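Local coordinates for protein adenosine kinase, putative (Trypanosoma brucei, PDB 3OTX) that probably transfers a phosphate from ATP to adenosine and related nucleosides, making the monophosphates in a step of purine salvage, at residues A200-M204 with Q205-A209; N224-E227 with A228-A232; D301-M304 with G305-S309. The protein carries 1 engineered substitution. All blocks are in the same frame, centred on the assembly; numbering follows the deposited sequence.

Contact 1: A200-M204 with Q205-A209; sequences APFIM and QFFSA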
loop_
_atom_site.group_PDB
_atom_site.type_symbol
_atom_site.label_atom_id
_atom_site.label_comp_id
_atom_site.label_asym_id
_atom_site.label_seq_id
_atom_site.Cartn_x
_atom_site.Cartn_y
_atom_site.Cartn_z
ATOM N N ALA A 200 -2.774 8.132 0.464
ATOM C CA ALA A 200 -3.295 9.212 -0.374
ATOM C C ALA A 200 -3.554 10.442 0.436
ATOM O O ALA A 200 -3.974 10.350 1.590
ATOM C CB ALA A 200 -4.611 8.755 -1.077
ATOM N N PRO A 201 -3.364 11.620 -0.172
ATOM C CA PRO A 201 -3.719 12.806 0.568
ATOM C C PRO A 201 -5.127 12.769 1.133
ATOM O O PRO A 201 -5.329 13.304 2.216
ATOM C CB PRO A 201 -3.558 13.934 -0.466
ATOM C CG PRO A 201 -2.431 13.429 -1.335
ATOM C CD PRO A 201 -2.664 11.925 -1.442
ATOM N N PHE A 202 -6.091 12.110 0.485
ATOM C CA PHE A 202 -7.469 12.104 1.021
ATOM C C PHE A 202 -7.652 11.401 2.362
ATOM O O PHE A 202 -8.624 11.650 3.081
ATOM C CB PHE A 202 -8.514 11.627 -0.001
ATOM C CG PHE A 202 -8.587 10.133 -0.196
ATOM C CD1 PHE A 202 -9.243 9.310 0.715
ATOM C CD2 PHE A 202 -8.050 9.563 -1.342
ATOM C CE1 PHE A 202 -9.323 7.923 0.499
ATOM C CE2 PHE A 202 -8.148 8.184 -1.562
ATOM C CZ PHE A 202 -8.774 7.369 -0.649
ATOM N N ILE A 203 -6.703 10.533 2.682
ATOM C CA ILE A 203 -6.713 9.876 3.975
ATOM C C ILE A 203 -6.511 10.948 5.063
ATOM O O ILE A 203 -7.256 10.973 6.049
ATOM C CB ILE A 203 -5.613 8.783 4.053
ATOM C CG1 ILE A 203 -5.915 7.607 3.082
ATOM C CG2 ILE A 203 -5.439 8.297 5.492
ATOM C CD1 ILE A 203 -7.262 6.844 3.392
ATOM N N MET A 204 -5.504 11.808 4.890
ATOM C CA MET A 204 -5.245 12.888 5.841
ATOM C C MET A 204 -6.344 13.958 5.842
ATOM O O MET A 204 -6.637 14.550 6.880
ATOM C CB MET A 204 -3.900 13.551 5.530
ATOM C CG MET A 204 -2.637 12.845 6.085
ATOM S SD MET A 204 -2.236 11.223 5.442
ATOM C CE MET A 204 -1.661 11.685 3.777
ATOM N N GLN A 205 -6.956 14.199 4.684
ATOM C CA GLN A 205 -8.001 15.217 4.568
ATOM C C GLN A 205 -9.330 14.794 5.193
ATOM O O GLN A 205 -9.939 15.587 5.918
ATOM C CB GLN A 205 -8.200 15.621 3.107
ATOM C CG GLN A 205 -6.962 16.272 2.491
ATOM C CD GLN A 205 -6.927 16.204 0.951
ATOM O OE1 GLN A 205 -7.655 15.428 0.315
ATOM N NE2 GLN A 205 -6.067 17.024 0.353
ATOM N N PHE A 206 -9.736 13.539 4.981
ATOM C CA PHE A 206 -11.084 13.075 5.329
ATOM C C PHE A 206 -11.171 11.912 6.328
ATOM O O PHE A 206 -12.267 11.601 6.809
ATOM C CB PHE A 206 -11.831 12.697 4.052
ATOM C CG PHE A 206 -11.963 13.836 3.080
ATOM C CD1 PHE A 206 -12.821 14.900 3.347
ATOM C CD2 PHE A 206 -11.238 13.841 1.896
ATOM C CE1 PHE A 206 -12.948 15.965 2.446
ATOM C CE2 PHE A 206 -11.354 14.892 0.990
ATOM C CZ PHE A 206 -12.220 15.961 1.267
ATOM N N PHE A 207 -10.035 11.248 6.591
ATOM C CA PHE A 207 -9.968 10.128 7.547
ATOM C C PHE A 207 -8.917 10.386 8.628
ATOM O O PHE A 207 -8.260 9.465 9.098
ATOM C CB PHE A 207 -9.731 8.812 6.792
ATOM C CG PHE A 207 -10.813 8.518 5.802
ATOM C CD1 PHE A 207 -10.743 9.055 4.505
ATOM C CD2 PHE A 207 -11.953 7.829 6.178
ATOM C CE1 PHE A 207 -11.779 8.813 3.575
ATOM C CE2 PHE A 207 -13.000 7.589 5.272
ATOM C CZ PHE A 207 -12.907 8.082 3.964
ATOM N N SER A 208 -8.783 11.650 9.022
ATOM C CA SER A 208 -7.773 12.031 9.991
ATOM C C SER A 208 -8.106 11.479 11.386
ATOM O O SER A 208 -7.191 11.147 12.117
ATOM C CB SER A 208 -7.553 13.542 10.019
ATOM O OG SER A 208 -8.702 14.225 10.484
ATOM N N ALA A 209 -9.391 11.350 11.732
ATOM C CA ALA A 209 -9.746 10.804 13.054
ATOM C C ALA A 209 -9.294 9.355 13.141
ATOM O O ALA A 209 -8.689 8.937 14.155
ATOM C CB ALA A 209 -11.247 10.926 13.339
#

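Contact 2: N224-E227 with A228-A232; sequences NRHE and AKEFA. With AP5 (bis(adenosine)-5'-pentaphosphate), chain C.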
loop_
_atom_site.group_PDB
_atom_site.type_symbol
_atom_site.label_atom_id
_atom_site.label_comp_id
_atom_site.label_asym_id
_atom_site.label_seq_id
_atom_site.Cartn_x
_atom_site.Cartn_y
_atom_site.Cartn_z
ATOM N N ASN A 224 4.909 9.015 0.496
ATOM C CA ASN A 224 5.671 9.767 -0.483
ATOM C C ASN A 224 5.744 11.254 -0.130
ATOM O O ASN A 224 5.197 11.692 0.883
ATOM C CB ASN A 224 5.095 9.548 -1.891
ATOM C CG ASN A 224 3.703 10.100 -2.040
ATOM O OD1 ASN A 224 3.195 10.796 -1.157
ATOM N ND2 ASN A 224 3.068 9.796 -3.157
ATOM N N ARG A 225 6.372 12.032 -1.010
ATOM C CA ARG A 225 6.611 13.459 -0.756
ATOM C C ARG A 225 5.277 14.210 -0.569
ATOM O O ARG A 225 5.112 15.038 0.346
ATOM C CB ARG A 225 7.373 14.049 -1.948
ATOM C CG ARG A 225 7.922 15.440 -1.675
ATOM C CD ARG A 225 8.210 16.199 -2.969
ATOM N NE ARG A 225 9.478 15.852 -3.635
ATOM C CZ ARG A 225 9.620 14.931 -4.587
ATOM N NH1 ARG A 225 8.575 14.198 -4.971
ATOM N NH2 ARG A 225 10.821 14.739 -5.162
ATOM N N HIS A 226 4.319 13.904 -1.432
ATOM C CA HIS A 226 3.051 14.599 -1.420
ATOM C C HIS A 226 2.249 14.327 -0.143
ATOM O O HIS A 226 1.712 15.262 0.471
ATOM C CB HIS A 226 2.267 14.201 -2.656
ATOM C CG HIS A 226 1.083 15.062 -2.928
ATOM N ND1 HIS A 226 0.607 15.272 -4.203
ATOM C CD2 HIS A 226 0.280 15.781 -2.103
ATOM C CE1 HIS A 226 -0.443 16.073 -4.153
ATOM N NE2 HIS A 226 -0.658 16.405 -2.893
ATOM N N GLU A 227 2.181 13.052 0.239
ATOM C CA GLU A 227 1.481 12.625 1.437
ATOM C C GLU A 227 2.170 13.205 2.657
ATOM O O GLU A 227 1.491 13.560 3.618
ATOM C CB GLU A 227 1.477 11.108 1.501
ATOM C CG GLU A 227 0.575 10.460 0.444
ATOM C CD GLU A 227 1.016 9.037 0.121
ATOM O OE1 GLU A 227 1.870 8.459 0.849
ATOM O OE2 GLU A 227 0.527 8.480 -0.880
ATOM N N ALA A 228 3.497 13.305 2.638
ATOM C CA ALA A 228 4.199 13.909 3.769
ATOM C C ALA A 228 3.784 15.373 3.945
ATOM O O ALA A 228 3.524 15.834 5.075
ATOM C CB ALA A 228 5.749 13.780 3.615
ATOM N N LYS A 229 3.708 16.112 2.835
ATOM C CA LYS A 229 3.240 17.497 2.922
ATOM C C LYS A 229 1.783 17.577 3.396
ATOM O O LYS A 229 1.433 18.503 4.135
ATOM C CB LYS A 229 3.414 18.231 1.596
ATOM C CG LYS A 229 4.859 18.324 1.173
ATOM C CD LYS A 229 4.982 18.980 -0.207
ATOM C CE LYS A 229 6.431 19.183 -0.566
ATOM N NZ LYS A 229 6.625 19.540 -1.975
ATOM N N GLU A 230 0.957 16.623 2.975
ATOM C CA GLU A 230 -0.445 16.620 3.402
ATOM C C GLU A 230 -0.546 16.316 4.895
ATOM O O GLU A 230 -1.400 16.884 5.579
ATOM C CB GLU A 230 -1.289 15.659 2.580
ATOM C CG GLU A 230 -2.784 15.934 2.662
ATOM C CD GLU A 230 -3.165 17.236 1.982
ATOM O OE1 GLU A 230 -2.882 17.386 0.766
ATOM O OE2 GLU A 230 -3.743 18.099 2.666
ATOM N N PHE A 231 0.323 15.425 5.375
ATOM C CA PHE A 231 0.433 15.084 6.803
ATOM C C PHE A 231 0.836 16.311 7.615
ATOM O O PHE A 231 0.233 16.593 8.658
ATOM C CB PHE A 231 1.445 13.946 6.994
ATOM C CG PHE A 231 1.405 13.321 8.368
ATOM C CD1 PHE A 231 0.589 12.229 8.622
ATOM C CD2 PHE A 231 2.163 13.864 9.411
ATOM C CE1 PHE A 231 0.541 11.644 9.899
ATOM C CE2 PHE A 231 2.125 13.286 10.689
ATOM C CZ PHE A 231 1.315 12.179 10.929
ATOM N N ALA A 232 1.832 17.056 7.131
ATOM C CA ALA A 232 2.173 18.360 7.720
ATOM C C ALA A 232 0.969 19.287 7.788
ATOM O O ALA A 232 0.737 19.894 8.834
ATOM C CB ALA A 232 3.341 19.025 6.973
HETATM P PA AP5 C . 7.665 7.576 -5.508
HETATM O O1A AP5 C . 7.344 8.340 -6.789
HETATM O O2A AP5 C . 8.094 8.458 -4.353
HETATM O O3A AP5 C . 6.435 6.689 -4.968
HETATM P PB AP5 C . 4.870 7.083 -4.996
HETATM O O1B AP5 C . 4.648 8.554 -5.165
HETATM O O2B AP5 C . 4.249 6.422 -3.815
HETATM O O3B AP5 C . 4.462 6.325 -6.336
HETATM P PG AP5 C . 3.232 6.464 -7.337
HETATM O O1G AP5 C . 3.696 5.946 -8.664
HETATM O O2G AP5 C . 2.725 7.876 -7.531
HETATM O O3G AP5 C . 2.250 5.450 -6.691
HETATM P PD AP5 C . 0.754 5.017 -7.123
HETATM O O1D AP5 C . 0.240 5.724 -8.364
HETATM O O2D AP5 C . -0.056 5.101 -5.860
HETATM O O3D AP5 C . 1.008 3.490 -7.567
HETATM P PE AP5 C . 1.009 2.206 -6.590
HETATM O O1E AP5 C . 1.685 2.558 -5.295
HETATM O O2E AP5 C . 1.536 0.998 -7.362
HETATM O O5F AP5 C . 8.741 6.447 -5.881
HETATM C C5F AP5 C . 9.116 5.452 -4.929
HETATM C C4F AP5 C . 10.476 4.912 -5.298
HETATM O O4F AP5 C . 10.469 4.451 -6.656
HETATM C C3F AP5 C . 11.597 5.948 -5.291
HETATM O O3F AP5 C . 12.142 6.051 -3.999
HETATM C C2F AP5 C . 12.547 5.438 -6.336
HETATM O O2F AP5 C . 13.354 4.424 -5.792
HETATM C C1F AP5 C . 11.606 4.783 -7.353
HETATM N N9A AP5 C . 11.198 5.695 -8.459
HETATM C C8A AP5 C . 9.936 6.266 -8.652
HETATM N N7A AP5 C . 9.990 7.009 -9.791
HETATM C C5A AP5 C . 11.232 6.909 -10.320
HETATM C C6A AP5 C . 11.823 7.405 -11.462
HETATM N N6A AP5 C . 11.127 8.083 -12.378
HETATM N N1A AP5 C . 13.134 7.090 -11.720
HETATM C C2A AP5 C . 13.872 6.269 -10.881
HETATM N N3A AP5 C . 13.265 5.769 -9.749
HETATM C C4A AP5 C . 11.976 6.060 -9.487
HETATM O O5J AP5 C . -0.565 1.984 -6.258
HETATM C C5J AP5 C . -1.470 1.691 -7.308
HETATM C C4J AP5 C . -2.519 0.791 -6.676
HETATM O O4J AP5 C . -3.363 1.542 -5.787
HETATM C C3J AP5 C . -3.513 0.202 -7.682
HETATM O O3J AP5 C . -3.169 -1.170 -7.877
HETATM C C2J AP5 C . -4.892 0.400 -7.032
HETATM O O2J AP5 C . -5.706 -0.767 -7.053
HETATM C C1J AP5 C . -4.522 0.769 -5.616
HETATM N N9B AP5 C . -5.566 1.529 -4.914
HETATM C C8B AP5 C . -6.086 2.725 -5.327
HETATM N N7B AP5 C . -7.049 3.068 -4.432
HETATM C C5B AP5 C . -7.128 2.099 -3.467
HETATM C C6B AP5 C . -7.923 1.954 -2.323
HETATM N N6B AP5 C . -8.910 2.800 -1.986
HETATM N N1B AP5 C . -7.733 0.807 -1.603
HETATM C C2B AP5 C . -6.760 -0.128 -1.870
HETATM N N3B AP5 C . -6.008 -0.007 -3.021
HETATM C C4B AP5 C . -6.181 1.121 -3.774
#

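Contact 3: D301-M304 with G305-S309; sequences DAFM and GGFLS. With AP5 (bis(adenosine)-5'-pentaphosphate), chain C.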
loop_
_atom_site.group_PDB
_atom_site.type_symbol
_atom_site.label_atom_id
_atom_site.label_comp_id
_atom_site.label_asym_id
_atom_site.label_seq_id
_atom_site.Cartn_x
_atom_site.Cartn_y
_atom_site.Cartn_z
ATOM N N ASP A 301 3.697 1.055 -3.996
ATOM C CA ASP A 301 3.533 -0.293 -3.448
ATOM C C ASP A 301 4.784 -1.136 -3.675
ATOM O O ASP A 301 5.149 -1.969 -2.825
ATOM C CB ASP A 301 2.333 -0.993 -4.095
ATOM C CG ASP A 301 1.024 -0.280 -3.813
ATOM O OD1 ASP A 301 0.916 0.399 -2.759
ATOM O OD2 ASP A 301 0.076 -0.426 -4.613
ATOM N N ALA A 302 5.432 -0.969 -4.823
ATOM C CA ALA A 302 6.638 -1.756 -5.119
ATOM C C ALA A 302 7.766 -1.397 -4.154
ATOM O O ALA A 302 8.465 -2.295 -3.655
ATOM C CB ALA A 302 7.064 -1.577 -6.564
ATOM N N PHE A 303 7.916 -0.099 -3.861
ATOM C CA PHE A 303 8.899 0.304 -2.834
ATOM C C PHE A 303 8.595 -0.414 -1.511
ATOM O O PHE A 303 9.501 -0.998 -0.887
ATOM C CB PHE A 303 8.897 1.831 -2.601
ATOM C CG PHE A 303 9.771 2.242 -1.439
ATOM C CD1 PHE A 303 11.140 2.383 -1.617
ATOM C CD2 PHE A 303 9.218 2.422 -0.186
ATOM C CE1 PHE A 303 11.961 2.721 -0.561
ATOM C CE2 PHE A 303 10.032 2.753 0.900
ATOM C CZ PHE A 303 11.419 2.893 0.706
ATOM N N MET A 304 7.334 -0.364 -1.076
ATOM C CA MET A 304 6.947 -0.941 0.200
ATOM C C MET A 304 7.172 -2.461 0.214
ATOM O O MET A 304 7.623 -3.012 1.236
ATOM C CB MET A 304 5.506 -0.576 0.546
ATOM C CG MET A 304 5.066 -0.996 1.914
ATOM S SD MET A 304 5.794 0.118 3.140
ATOM C CE MET A 304 6.152 -1.057 4.406
ATOM N N GLY A 305 6.871 -3.136 -0.896
ATOM C CA GLY A 305 7.174 -4.573 -0.972
ATOM C C GLY A 305 8.639 -4.915 -0.752
ATOM O O GLY A 305 8.955 -5.859 -0.006
ATOM N N GLY A 306 9.547 -4.146 -1.373
ATOM C CA GLY A 306 10.973 -4.435 -1.254
ATOM C C GLY A 306 11.408 -4.117 0.167
ATOM O O GLY A 306 12.186 -4.886 0.787
ATOM N N PHE A 307 10.948 -2.981 0.683
ATOM C CA PHE A 307 11.233 -2.592 2.071
ATOM C C PHE A 307 10.873 -3.720 3.048
ATOM O O PHE A 307 11.709 -4.108 3.888
ATOM C CB PHE A 307 10.483 -1.293 2.403
ATOM C CG PHE A 307 10.836 -0.698 3.771
ATOM C CD1 PHE A 307 11.752 0.325 3.875
ATOM C CD2 PHE A 307 10.230 -1.206 4.945
ATOM C CE1 PHE A 307 12.085 0.848 5.169
ATOM C CE2 PHE A 307 10.536 -0.676 6.225
ATOM C CZ PHE A 307 11.479 0.353 6.323
ATOM N N LEU A 308 9.669 -4.279 2.922
ATOM C CA LEU A 308 9.244 -5.372 3.819
ATOM C C LEU A 308 10.045 -6.638 3.615
ATOM O O LEU A 308 10.319 -7.346 4.597
ATOM C CB LEU A 308 7.778 -5.694 3.580
ATOM C CG LEU A 308 6.809 -4.705 4.178
ATOM C CD1 LEU A 308 5.363 -4.996 3.671
ATOM C CD2 LEU A 308 6.844 -4.800 5.685
ATOM N N SER A 309 10.405 -6.948 2.361
ATOM C CA SER A 309 11.198 -8.163 2.097
ATOM C C SER A 309 12.563 -8.133 2.787
ATOM O O SER A 309 13.065 -9.177 3.209
ATOM C CB SER A 309 11.344 -8.432 0.600
ATOM O OG SER A 309 12.320 -7.580 0.006
HETATM P PA AP5 C . 7.665 7.576 -5.508
HETATM O O1A AP5 C . 7.344 8.340 -6.789
HETATM O O2A AP5 C . 8.094 8.458 -4.353
HETATM O O3A AP5 C . 6.435 6.689 -4.968
HETATM P PB AP5 C . 4.870 7.083 -4.996
HETATM O O1B AP5 C . 4.648 8.554 -5.165
HETATM O O2B AP5 C . 4.249 6.422 -3.815
HETATM O O3B AP5 C . 4.462 6.325 -6.336
HETATM P PG AP5 C . 3.232 6.464 -7.337
HETATM O O1G AP5 C . 3.696 5.946 -8.664
HETATM O O2G AP5 C . 2.725 7.876 -7.531
HETATM O O3G AP5 C . 2.250 5.450 -6.691
HETATM P PD AP5 C . 0.754 5.017 -7.123
HETATM O O1D AP5 C . 0.240 5.724 -8.364
HETATM O O2D AP5 C . -0.056 5.101 -5.860
HETATM O O3D AP5 C . 1.008 3.490 -7.567
HETATM P PE AP5 C . 1.009 2.206 -6.590
HETATM O O1E AP5 C . 1.685 2.558 -5.295
HETATM O O2E AP5 C . 1.536 0.998 -7.362
HETATM O O5F AP5 C . 8.741 6.447 -5.881
HETATM C C5F AP5 C . 9.116 5.452 -4.929
HETATM C C4F AP5 C . 10.476 4.912 -5.298
HETATM O O4F AP5 C . 10.469 4.451 -6.656
HETATM C C3F AP5 C . 11.597 5.948 -5.291
HETATM O O3F AP5 C . 12.142 6.051 -3.999
HETATM C C2F AP5 C . 12.547 5.438 -6.336
HETATM O O2F AP5 C . 13.354 4.424 -5.792
HETATM C C1F AP5 C . 11.606 4.783 -7.353
HETATM N N9A AP5 C . 11.198 5.695 -8.459
HETATM C C8A AP5 C . 9.936 6.266 -8.652
HETATM N N7A AP5 C . 9.990 7.009 -9.791
HETATM C C5A AP5 C . 11.232 6.909 -10.320
HETATM C C6A AP5 C . 11.823 7.405 -11.462
HETATM N N6A AP5 C . 11.127 8.083 -12.378
HETATM N N1A AP5 C . 13.134 7.090 -11.720
HETATM C C2A AP5 C . 13.872 6.269 -10.881
HETATM N N3A AP5 C . 13.265 5.769 -9.749
HETATM C C4A AP5 C . 11.976 6.060 -9.487
HETATM O O5J AP5 C . -0.565 1.984 -6.258
HETATM C C5J AP5 C . -1.470 1.691 -7.308
HETATM C C4J AP5 C . -2.519 0.791 -6.676
HETATM O O4J AP5 C . -3.363 1.542 -5.787
HETATM C C3J AP5 C . -3.513 0.202 -7.682
HETATM O O3J AP5 C . -3.169 -1.170 -7.877
HETATM C C2J AP5 C . -4.892 0.400 -7.032
HETATM O O2J AP5 C . -5.706 -0.767 -7.053
HETATM C C1J AP5 C . -4.522 0.769 -5.616
HETATM N N9B AP5 C . -5.566 1.529 -4.914
HETATM C C8B AP5 C . -6.086 2.725 -5.327
HETATM N N7B AP5 C . -7.049 3.068 -4.432
HETATM C C5B AP5 C . -7.128 2.099 -3.467
HETATM C C6B AP5 C . -7.923 1.954 -2.323
HETATM N N6B AP5 C . -8.910 2.800 -1.986
HETATM N N1B AP5 C . -7.733 0.807 -1.603
HETATM C C2B AP5 C . -6.760 -0.128 -1.870
HETATM N N3B AP5 C . -6.008 -0.007 -3.021
HETATM C C4B AP5 C . -6.181 1.121 -3.774
#

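Contact 1: A200-M204 with Q205-A209
Pro201 meets Gln205 one helical turn later: the Gln205 amide donates to Pro201 O over 3.1 Å (N-H...O 150°). The glutamine chain, extended beyond CG, then runs back over the start of the helix. Its OE1 reaches 3.4 Å from Phe202 CA, while its NE2 lies near Pro201 CB.

Phe202 meets both following phenylalanines, Phe206 by CB and Phe207 by its ring. Its CG sits between the backbone N and the carbonyl carbon (chi1 79°), which turns the ring toward Phe207. Phe202 CB touches the rim of the Phe206 ring, in that ring's plane, 4.0 Å from CD2. Phe207 arrives at the edge of the Phe202 ring, its CE1 3.9 Å from Phe202 CD1; the two aromatic side chains cross obliquely and are not stacked. Phe202 O takes the Phe206 amide at 2.9 Å and also lies near the plane of the Phe207 ring, at its edge.

Next, Ile203 O receives the Phe207 amide at 2.8 Å, but the bond is bent (N-H...O 138°) and the donor stands above the carbonyl plane. This fits a helix end, since Phe207 leaves helical torsions here and serves as N-cap position of helix 208-214. Ile203 CD1 packs loosely on the Phe207 ring. Met204 O, finally, lies 3.4 Å from Ser208 CB across the break.

In the fold, Pro201 and Gln205 face helix 225-235 through His226 and Glu230, Met204 rests on Leu198, Phe207 and Ile203 meet Thr174, and Phe202 approaches the adenosine-binding Phe171.

Contact 2: N224-E227 with A228-A232
Arg225 and Lys229 lie side by side one turn apart, pointing the same way, with Lys229 NZ 3.8 Å from Arg225 CD. Lysine stays extended beyond CG, whereas arginine bends at chi3 (-80°), turning its guanidinium away to salt bridges with Asp268 and Glu270. The lysine ammonium thus lies against the arginine methylene CD, not against the guanidinium. Arg225 NE is 4.9 Å from Lys229 NZ, and the two salt bridges probably offset the repulsion between these like charges.

At the helix start, Asn224 is the N-cap. Its CG is held between the backbone N and the carbonyl carbon (chi1 65°), so OD1 can accept from Glu227 N at 2.8 Å, nearly along the C=O axis. Glu227 replies with OE1, met by Asn224 N at 3.1 Å from above the carboxylate plane (58° out of it). These reciprocal bonds form a capping box. They also fix the amide's rotation, leaving ND2 to donate to O1B of bis(adenosine)-5'-pentaphosphate at 2.8 Å. The sequence NRHE matches the NXXE motif of PfkB kinases, and Asn224 also binds ADP.

His226 and Glu230 approach more loosely: Glu230 OE1 lies near the imidazole plane, at the ring edge, 4.4 Å from NE2.

Helix 225-235 follows strand 220-224 of the large sheet. Ala228 touches Phe265 of neighbouring strand 262-267, Arg225 and Ala232 face helix 242-251, and Glu227 and Glu230 meet helix 201-206.

Contact 3: D301-M304 with G305-S309
Phe303 and Phe307 both place CG opposite the backbone N (chi1 173° and -173°), which sends the two side chains the same way from successive turns. They lie side by side, and Phe303 CZ reaches Phe307 CD1 at 4.1 Å, an oblique approach of one ring to the other. Met304 starts the same way, but its chain bends at chi2 (75°) and at chi3, bringing its methyl CE to 3.7 Å from Leu308 CG and 4.1 Å from Phe307 CD2. The methyl thus fills the angle between two side chains of the next turn.

Along the backbone, Gly305 N donates to Asp301 O at 2.8 Å and Phe307 N to Phe303 O at 2.9 Å. Gly305 and Gly306 contribute backbone alone.

Asp301 ends the GAGD sequence, part of the signature of the ribokinase-like PfkB family, whose helix N terminus forms the anion hole. Consistent with this, Asp301 N donates to O1E of bis(adenosine)-5'-pentaphosphate at 2.8 Å, on the phosphate attached to one adenosine. Asp301 OD2 comes within 3.0 Å of the ester oxygen O5J, a position in keeping with its predicted role as proton acceptor. Two hydrogen bonds hold the carboxylate: Ser66 OG with OD1 and Asn69 ND2 with OD2; Asn69 also binds adenosine. Met304 and Leu308 pack on Val70 of helix 66-76 and Met195 of strand 193-197, while Phe303 and Phe307 reach Val264 of strand 262-267.

Overall arrangement
From the N terminus, the three contacts follow in series; none nests in or crosses another, and each joins successive turns of a continuous stretch without closing a long loop. Contact 1 comes after strand 193-197 and bridges helices 201-206 and 208-214. Contact 2 begins at the end of strand 220-224, in helix 225-235, and touches contact 1: Pro201 CG lies 3.7 Å from His226 CD2. Contact 3, in helix 300-311, stays about 8 Å from contact 2 and 9 Å from contact 1 at nearest atoms. Contacts 2 and 3 are nevertheless joined through the inhibitor, whose polyphosphate spans from one helix N terminus to the other.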